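DyP2 (PDB 4G2C) is a haem-containing, manganese-binding multifunctional dye peroxidase from a lignin-reactive bacterium that probably oxidises dyes with hydrogen peroxide. Local coordinates at residues Ala48-His62 / Leu90-Glu102. Numbering follows the deposited sequence.
With ACT (acetate ion), chain X.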
ATOM      1  N   ALA A  48     -12.336   0.832  23.443  1.00 34.95           N
ATOM      2  CA  ALA A  48     -12.457   2.286  23.364  1.00 36.18           C
ATOM      3  C   ALA A  48     -11.135   2.966  23.741  1.00 32.74           C
ATOM      4  O   ALA A  48     -10.707   3.931  23.109  1.00 33.76           O
ATOM      5  CB  ALA A  48     -13.583   2.764  24.264  1.00 37.70           C
ATOM      6  N   THR A  49     -10.491   2.451  24.775  1.00 31.80           N
ATOM      7  CA  THR A  49      -9.187   2.942  25.176  1.00 33.51           C
ATOM      8  C   THR A  49      -8.188   2.772  24.025  1.00 31.94           C
ATOM      9  O   THR A  49      -7.424   3.681  23.704  1.00 30.23           O
ATOM     10  CB  THR A  49      -8.684   2.181  26.425  1.00 38.20           C
ATOM     11  OG1 THR A  49      -9.680   2.245  27.455  1.00 36.87           O
ATOM     12  CG2 THR A  49      -7.377   2.770  26.950  1.00 32.51           C
ATOM     13  N   MET A  50      -8.210   1.602  23.401  1.00 29.80           N
ATOM     14  CA  MET A  50      -7.284   1.305  22.310  1.00 29.96           C
ATOM     15  C   MET A  50      -7.361   2.362  21.221  1.00 26.34           C
ATOM     16  O   MET A  50      -6.341   2.811  20.715  1.00 24.50           O
ATOM     17  CB  MET A  50      -7.552  -0.084  21.727  1.00 28.31           C
ATOM     18  CG  MET A  50      -6.636  -0.459  20.561  1.00 27.13           C
ATOM     19  SD  MET A  50      -7.301   0.197  19.029  1.00 30.60           S
ATOM     20  CE  MET A  50      -8.773  -0.813  18.855  1.00 26.37           C
ATOM     21  N   LEU A  51      -8.581   2.755  20.881  1.00 26.20           N
ATOM     22  CA  LEU A  51      -8.817   3.803  19.897  1.00 29.41           C
ATOM     23  C   LEU A  51      -8.273   5.164  20.315  1.00 28.47           C
ATOM     24  O   LEU A  51      -7.870   5.955  19.456  1.00 29.08           O
ATOM     25  CB  LEU A  51     -10.314   3.940  19.609  1.00 27.02           C
ATOM     26  CG  LEU A  51     -10.935   2.913  18.661  1.00 35.28           C
ATOM     27  CD1 LEU A  51     -12.449   3.124  18.566  1.00 36.08           C
ATOM     28  CD2 LEU A  51     -10.289   2.991  17.285  1.00 31.54           C
ATOM     29  N   ASP A  52      -8.305   5.441  21.622  1.00 28.57           N
ATOM     30  CA  ASP A  52      -7.819   6.706  22.172  1.00 31.26           C
ATOM     31  C   ASP A  52      -6.307   6.741  22.141  1.00 28.40           C
ATOM     32  O   ASP A  52      -5.705   7.815  22.179  1.00 29.89           O
ATOM     33  CB  ASP A  52      -8.278   6.897  23.630  1.00 32.52           C
ATOM     34  CG  ASP A  52      -9.754   7.224  23.743  1.00 32.88           C
ATOM     35  OD1 ASP A  52     -10.291   7.842  22.799  1.00 36.59           O
ATOM     36  OD2 ASP A  52     -10.374   6.859  24.766  1.00 34.00           O
ATOM     37  N   GLU A  53      -5.690   5.565  22.085  1.00 24.00           N
ATOM     38  CA  GLU A  53      -4.232   5.498  22.146  1.00 29.32           C
ATOM     39  C   GLU A  53      -3.595   5.065  20.821  1.00 28.55           C
ATOM     40  O   GLU A  53      -2.384   4.914  20.725  1.00 28.68           O
ATOM     41  CB  GLU A  53      -3.788   4.591  23.286  1.00 26.30           C
ATOM     42  CG  GLU A  53      -4.270   5.047  24.652  1.00 29.04           C
ATOM     43  CD  GLU A  53      -3.534   6.286  25.163  1.00 31.98           C
ATOM     44  OE1 GLU A  53      -2.724   6.870  24.411  1.00 32.38           O
ATOM     45  OE2 GLU A  53      -3.770   6.681  26.324  1.00 38.30           O
ATOM     46  N   LEU A  54      -4.418   4.888  19.799  1.00 27.30           N
ATOM     47  CA  LEU A  54      -3.932   4.443  18.495  1.00 28.59           C
ATOM     48  C   LEU A  54      -3.689   5.631  17.583  1.00 23.02           C
ATOM     49  O   LEU A  54      -4.498   6.552  17.534  1.00 22.70           O
ATOM     50  CB  LEU A  54      -4.956   3.515  17.822  1.00 22.46           C
ATOM     51  CG  LEU A  54      -4.412   2.754  16.611  1.00 23.09           C
ATOM     52  CD1 LEU A  54      -3.540   1.578  17.063  1.00 21.08           C
ATOM     53  CD2 LEU A  54      -5.525   2.280  15.682  1.00 21.98           C
ATOM     54  N   GLN A  55      -2.594   5.582  16.828  1.00 26.99           N
ATOM     55  CA  GLN A  55      -2.368   6.561  15.767  1.00 25.17           C
ATOM     56  C   GLN A  55      -3.408   6.435  14.659  1.00 24.26           C
ATOM     57  O   GLN A  55      -3.920   5.343  14.410  1.00 23.59           O
ATOM     58  CB  GLN A  55      -0.972   6.412  15.152  1.00 27.36           C
ATOM     59  CG  GLN A  55       0.195   6.714  16.082  1.00 23.03           C
ATOM     60  CD  GLN A  55       1.502   6.686  15.329  1.00 24.02           C
ATOM     61  OE1 GLN A  55       1.599   7.231  14.231  1.00 23.48           O
ATOM     62  NE2 GLN A  55       2.506   6.033  15.895  1.00 25.15           N
ATOM     63  N   PRO A  56      -3.717   7.564  13.990  1.00 24.51           N
ATOM     64  CA  PRO A  56      -4.507   7.608  12.754  1.00 23.03           C
ATOM     65  C   PRO A  56      -3.791   6.889  11.599  1.00 24.75           C
ATOM     66  O   PRO A  56      -2.602   6.546  11.697  1.00 22.08           O
ATOM     67  CB  PRO A  56      -4.575   9.110  12.432  1.00 22.63           C
ATOM     68  CG  PRO A  56      -4.239   9.813  13.701  1.00 21.50           C
ATOM     69  CD  PRO A  56      -3.296   8.909  14.422  1.00 26.38           C
ATOM     70  N   ASN A  57      -4.529   6.681  10.512  1.00 22.62           N
ATOM     71  CA  ASN A  57      -3.997   6.136   9.263  1.00 22.85           C
ATOM     72  C   ASN A  57      -3.854   4.612   9.284  1.00 24.59           C
ATOM     73  O   ASN A  57      -3.532   4.004   8.266  1.00 20.19           O
ATOM     74  CB  ASN A  57      -2.676   6.817   8.871  1.00 20.36           C
ATOM     75  CG  ASN A  57      -2.330   6.627   7.393  1.00 20.72           C
ATOM     76  OD1 ASN A  57      -3.213   6.595   6.526  1.00 24.50           O
ATOM     77  ND2 ASN A  57      -1.049   6.495   7.102  1.00 20.69           N
ATOM     78  N   ILE A  58      -4.111   3.996  10.440  1.00 21.64           N
ATOM     79  CA  ILE A  58      -3.890   2.566  10.566  1.00 23.14           C
ATOM     80  C   ILE A  58      -5.173   1.772  10.292  1.00 20.63           C
ATOM     81  O   ILE A  58      -5.254   1.064   9.302  1.00 20.96           O
ATOM     82  CB  ILE A  58      -3.253   2.191  11.930  1.00 24.72           C
ATOM     83  CG1 ILE A  58      -1.855   2.817  12.059  1.00 24.19           C
ATOM     84  CG2 ILE A  58      -3.145   0.681  12.061  1.00 19.24           C
ATOM     85  CD1 ILE A  58      -1.287   2.845  13.497  1.00 20.50           C
ATOM     86  N   LEU A  59      -6.167   1.899  11.162  1.00 23.83           N
ATOM     87  CA  LEU A  59      -7.449   1.215  10.957  1.00 29.35           C
ATOM     88  C   LEU A  59      -8.261   1.846   9.809  1.00 26.98           C
ATOM     89  O   LEU A  59      -9.178   1.229   9.263  1.00 26.97           O
ATOM     90  CB  LEU A  59      -8.281   1.197  12.248  1.00 20.73           C
ATOM     91  CG  LEU A  59      -7.855   0.361  13.459  1.00 26.52           C
ATOM     92  CD1 LEU A  59      -8.779   0.627  14.626  1.00 23.60           C
ATOM     93  CD2 LEU A  59      -7.819  -1.157  13.162  1.00 22.54           C
ATOM     94  N   LYS A  60      -7.907   3.070   9.446  1.00 28.14           N
ATOM     95  CA  LYS A  60      -8.607   3.810   8.398  1.00 26.25           C
ATOM     96  C   LYS A  60      -7.633   4.829   7.812  1.00 26.74           C
ATOM     97  O   LYS A  60      -7.079   5.635   8.547  1.00 24.73           O
ATOM     98  CB  LYS A  60      -9.787   4.552   9.022  1.00 29.50           C
ATOM     99  CG  LYS A  60     -10.468   5.564   8.107  1.00 31.55           C
ATOM    100  CD  LYS A  60     -11.662   4.938   7.475  1.00 30.47           C
ATOM    101  CE  LYS A  60     -12.336   5.856   6.488  1.00 31.60           C
ATOM    102  NZ  LYS A  60     -13.012   5.015   5.470  1.00 36.09           N
ATOM    103  N   ALA A  61      -7.419   4.803   6.501  1.00 25.85           N
ATOM    104  CA  ALA A  61      -6.428   5.687   5.881  1.00 23.33           C
ATOM    105  C   ALA A  61      -6.671   7.170   6.206  1.00 22.41           C
ATOM    106  O   ALA A  61      -7.801   7.582   6.407  1.00 28.65           O
ATOM    107  CB  ALA A  61      -6.394   5.473   4.366  1.00 20.49           C
ATOM    108  N   HIS A  62      -5.616   7.973   6.268  1.00 21.34           N
ATOM    109  CA  HIS A  62      -5.795   9.408   6.456  1.00 19.78           C
ATOM    110  C   HIS A  62      -5.599  10.087   5.105  1.00 20.75           C
ATOM    111  O   HIS A  62      -4.757   9.663   4.314  1.00 21.30           O
ATOM    112  CB  HIS A  62      -4.813   9.949   7.494  1.00 21.78           C
ATOM    113  CG  HIS A  62      -5.187  11.289   8.057  1.00 23.84           C
ATOM    114  ND1 HIS A  62      -5.104  12.458   7.329  1.00 20.26           N
ATOM    115  CD2 HIS A  62      -5.632  11.645   9.288  1.00 18.18           C
ATOM    116  CE1 HIS A  62      -5.484  13.473   8.082  1.00 20.41           C
ATOM    117  NE2 HIS A  62      -5.814  13.006   9.272  1.00 22.85           N
ATOM    118  N   LEU A  90       1.594  16.754  19.525  1.00 34.30           N
ATOM    119  CA  LEU A  90       0.981  17.271  18.300  1.00 30.73           C
ATOM    120  C   LEU A  90       0.093  16.242  17.614  1.00 34.16           C
ATOM    121  O   LEU A  90      -0.398  16.471  16.503  1.00 41.13           O
ATOM    122  CB  LEU A  90       2.051  17.751  17.319  1.00 30.03           C
ATOM    123  CG  LEU A  90       2.996  18.828  17.873  1.00 38.11           C
ATOM    124  CD1 LEU A  90       4.053  19.192  16.846  1.00 32.26           C
ATOM    125  CD2 LEU A  90       2.216  20.077  18.339  1.00 35.31           C
ATOM    126  N   MET A  91      -0.122  15.113  18.276  1.00 33.28           N
ATOM    127  CA  MET A  91      -0.763  13.973  17.625  1.00 35.11           C
ATOM    128  C   MET A  91      -2.208  13.762  18.054  1.00 29.52           C
ATOM    129  O   MET A  91      -2.541  13.871  19.229  1.00 34.09           O
ATOM    130  CB  MET A  91       0.063  12.703  17.857  1.00 27.49           C
ATOM    131  CG  MET A  91       1.448  12.792  17.236  1.00 31.77           C
ATOM    132  SD  MET A  91       2.555  11.440  17.665  1.00 31.82           S
ATOM    133  CE  MET A  91       1.736  10.086  16.809  1.00 28.52           C
ATOM    134  N   LYS A  92      -3.066  13.458  17.085  1.00 31.26           N
ATOM    135  CA  LYS A  92      -4.436  13.092  17.392  1.00 26.76           C
ATOM    136  C   LYS A  92      -4.577  11.559  17.385  1.00 28.67           C
ATOM    137  O   LYS A  92      -3.739  10.848  16.817  1.00 24.83           O
ATOM    138  CB  LYS A  92      -5.384  13.754  16.395  1.00 28.89           C
ATOM    139  CG  LYS A  92      -5.195  13.275  14.963  1.00 27.54           C
ATOM    140  CD  LYS A  92      -6.027  14.082  13.975  1.00 28.41           C
ATOM    141  CE  LYS A  92      -5.968  13.464  12.583  1.00 24.53           C
ATOM    142  NZ  LYS A  92      -6.339  14.440  11.516  1.00 25.53           N
ATOM    143  N   SER A  93      -5.628  11.049  18.023  1.00 26.47           N
ATOM    144  CA  SER A  93      -5.819   9.602  18.133  1.00 28.17           C
ATOM    145  C   SER A  93      -6.619   9.058  16.963  1.00 28.55           C
ATOM    146  O   SER A  93      -7.281   9.806  16.241  1.00 27.35           O
ATOM    147  CB  SER A  93      -6.586   9.270  19.406  1.00 25.56           C
ATOM    148  OG  SER A  93      -7.838   9.935  19.379  1.00 25.84           O
ATOM    149  N   ALA A  94      -6.579   7.745  16.798  1.00 25.90           N
ATOM    150  CA  ALA A  94      -7.455   7.097  15.840  1.00 24.77           C
ATOM    151  C   ALA A  94      -8.882   7.614  15.995  1.00 27.24           C
ATOM    152  O   ALA A  94      -9.526   8.003  15.006  1.00 25.53           O
ATOM    153  CB  ALA A  94      -7.414   5.594  16.020  1.00 22.40           C
ATOM    154  N   ARG A  95      -9.382   7.619  17.231  1.00 22.83           N
ATOM    155  CA  ARG A  95     -10.775   8.014  17.453  1.00 30.09           C
ATOM    156  C   ARG A  95     -11.068   9.457  17.026  1.00 29.49           C
ATOM    157  O   ARG A  95     -12.079   9.724  16.363  1.00 31.49           O
ATOM    158  CB  ARG A  95     -11.200   7.819  18.909  1.00 33.13           C
ATOM    159  CG  ARG A  95     -12.695   8.112  19.102  1.00 45.13           C
ATOM    160  CD  ARG A  95     -13.080   8.336  20.562  1.00 47.37           C
ATOM    161  NE  ARG A  95     -12.832   7.159  21.387  1.00 51.48           N
ATOM    162  CZ  ARG A  95     -13.645   6.108  21.452  1.00 52.31           C
ATOM    163  NH1 ARG A  95     -14.764   6.085  20.728  1.00 53.54           N
ATOM    164  NH2 ARG A  95     -13.332   5.079  22.236  1.00 44.51           N
ATOM    165  N   THR A  96     -10.197  10.390  17.402  1.00 24.43           N
ATOM    166  CA  THR A  96     -10.377  11.767  16.945  1.00 27.80           C
ATOM    167  C   THR A  96     -10.399  11.812  15.412  1.00 26.32           C
ATOM    168  O   THR A  96     -11.178  12.558  14.809  1.00 25.86           O
ATOM    169  CB  THR A  96      -9.270  12.703  17.466  1.00 26.53           C
ATOM    170  OG1 THR A  96      -9.325  12.761  18.898  1.00 29.24           O
ATOM    171  CG2 THR A  96      -9.454  14.104  16.902  1.00 21.99           C
ATOM    172  N   HIS A  97      -9.537  11.026  14.779  1.00 22.90           N
ATOM    173  CA  HIS A  97      -9.488  11.034  13.321  1.00 27.40           C
ATOM    174  C   HIS A  97     -10.826  10.565  12.751  1.00 25.72           C
ATOM    175  O   HIS A  97     -11.349  11.145  11.804  1.00 24.90           O
ATOM    176  CB  HIS A  97      -8.360  10.151  12.787  1.00 26.97           C
ATOM    177  CG  HIS A  97      -8.388   9.992  11.297  1.00 24.77           C
ATOM    178  ND1 HIS A  97      -8.025   8.824  10.663  1.00 24.61           N
ATOM    179  CD2 HIS A  97      -8.747  10.855  10.318  1.00 25.75           C
ATOM    180  CE1 HIS A  97      -8.165   8.972   9.357  1.00 23.90           C
ATOM    181  NE2 HIS A  97      -8.603  10.194   9.122  1.00 21.79           N
ATOM    182  N   LEU A  98     -11.372   9.512  13.347  1.00 23.16           N
ATOM    183  CA  LEU A  98     -12.615   8.913  12.871  1.00 27.25           C
ATOM    184  C   LEU A  98     -13.771   9.905  12.976  1.00 29.38           C
ATOM    185  O   LEU A  98     -14.585  10.048  12.051  1.00 30.07           O
ATOM    186  CB  LEU A  98     -12.908   7.628  13.652  1.00 24.20           C
ATOM    187  CG  LEU A  98     -11.945   6.485  13.296  1.00 23.83           C
ATOM    188  CD1 LEU A  98     -12.157   5.255  14.172  1.00 28.22           C
ATOM    189  CD2 LEU A  98     -12.086   6.129  11.817  1.00 26.38           C
ATOM    190  N   GLN A  99     -13.815  10.599  14.107  1.00 28.27           N
ATOM    191  CA  GLN A  99     -14.797  11.636  14.357  1.00 29.01           C
ATOM    192  C   GLN A  99     -14.677  12.685  13.277  1.00 29.87           C
ATOM    193  O   GLN A  99     -15.672  13.104  12.688  1.00 33.54           O
ATOM    194  CB  GLN A  99     -14.524  12.268  15.717  1.00 33.30           C
ATOM    195  CG  GLN A  99     -15.758  12.679  16.479  1.00 46.88           C
ATOM    196  CD  GLN A  99     -15.480  12.826  17.969  1.00 50.90           C
ATOM    197  OE1 GLN A  99     -14.852  11.958  18.589  1.00 47.53           O
ATOM    198  NE2 GLN A  99     -15.946  13.923  18.549  1.00 46.03           N
ATOM    199  N   GLU A 100     -13.451  13.102  12.997  1.00 29.23           N
ATOM    200  CA  GLU A 100     -13.234  14.054  11.911  1.00 28.51           C
ATOM    201  C   GLU A 100     -13.796  13.494  10.602  1.00 29.13           C
ATOM    202  O   GLU A 100     -14.520  14.190   9.889  1.00 31.75           O
ATOM    203  CB  GLU A 100     -11.755  14.424  11.774  1.00 27.19           C
ATOM    204  CG  GLU A 100     -11.194  15.244  12.937  1.00 28.59           C
ATOM    205  CD  GLU A 100      -9.720  15.613  12.749  1.00 29.62           C
ATOM    206  OE1 GLU A 100      -9.089  15.185  11.754  1.00 31.42           O
ATOM    207  OE2 GLU A 100      -9.185  16.342  13.603  1.00 35.65           O
ATOM    208  N   VAL A 101     -13.481  12.239  10.284  1.00 29.71           N
ATOM    209  CA  VAL A 101     -14.031  11.637   9.056  1.00 32.66           C
ATOM    210  C   VAL A 101     -15.568  11.714   9.032  1.00 31.54           C
ATOM    211  O   VAL A 101     -16.162  12.233   8.092  1.00 31.14           O
ATOM    212  CB  VAL A 101     -13.530  10.198   8.818  1.00 30.47           C
ATOM    213  CG1 VAL A 101     -14.351   9.518   7.722  1.00 39.41           C
ATOM    214  CG2 VAL A 101     -12.046  10.208   8.443  1.00 26.73           C
ATOM    215  N   GLU A 102     -16.202  11.231  10.090  1.00 34.00           N
ATOM    216  CA  GLU A 102     -17.655  11.323  10.204  1.00 41.20           C
ATOM    217  C   GLU A 102     -18.157  12.769  10.038  1.00 42.16           C
ATOM    218  O   GLU A 102     -19.143  13.017   9.339  1.00 44.33           O
ATOM    219  CB  GLU A 102     -18.121  10.743  11.546  1.00 31.62           C
ATOM    220  CG  GLU A 102     -19.505  10.120  11.509  1.00 45.97           C
ATOM    221  CD  GLU A 102     -19.602   8.976  10.513  1.00 54.83           C
ATOM    222  OE1 GLU A 102     -18.570   8.315  10.251  1.00 53.48           O
ATOM    223  OE2 GLU A 102     -20.715   8.736   9.988  1.00 61.60           O
TER
HETATM  224  C   ACT X 522      -9.547   2.099   4.752  1.00 37.13           C
HETATM  225  O   ACT X 522      -8.741   3.057   4.731  1.00 35.06           O
HETATM  226  OXT ACT X 522      -9.145   1.045   5.312  1.00 38.49           O
HETATM  227  CH3 ACT X 522     -10.915   2.217   4.143  1.00 36.99           C
HETATM  228  O   HOH W   1      -9.166  10.251  22.045  1.00 42.31           O
HETATM  229  O   HOH W   2      -7.696   6.152  11.760  1.00 29.26           O
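A94 fills the tight centre of the contact, A94 CB packed 3.7 Å from L54 CB and 4.1 Å from L51 CD2. Just there the start of helix 94-107 is tied to 48-62 through its first amides: A94 N donates to L54 O at a short 2.5 Å and R95 N to L51 O, while S93, at the N-cap, accepts T96 N on OG. P56 wedges in beside this turn, its CB against the H97 ring. Beyond it, H62 and H97 form an offset stack, centroids 4.3 Å apart and planes 24° from parallel. The H62 edge is held too, since K92 NZ reaches H62 NE2 in the ring plane at 2.7 Å; an extended chain carries that ammonium past P56 to E100, its salt-bridge partner, and T112 and P113 bind it as well.

R95 is partly exposed yet well covered, with L51 over one face of its guanidinium. Bent at chi3 (-62°), it sends NE to D52 OD1 (3.0 Å), above the carboxylate plane, and NH2 to A48 O, which also accepts D52 N from its opposite face. The looser side begins where water 1 bridges D52 OD1 and S93 OG. At the other end, K60 rests CB and CG on L98 CD2, its amine pairing with D230. Helix segments 48-53 and 94-102, at 86° to each other, thus meet at a capped helix start docked on the preceding helix and loop in the alpha+beta fold of a DyP-type peroxidase.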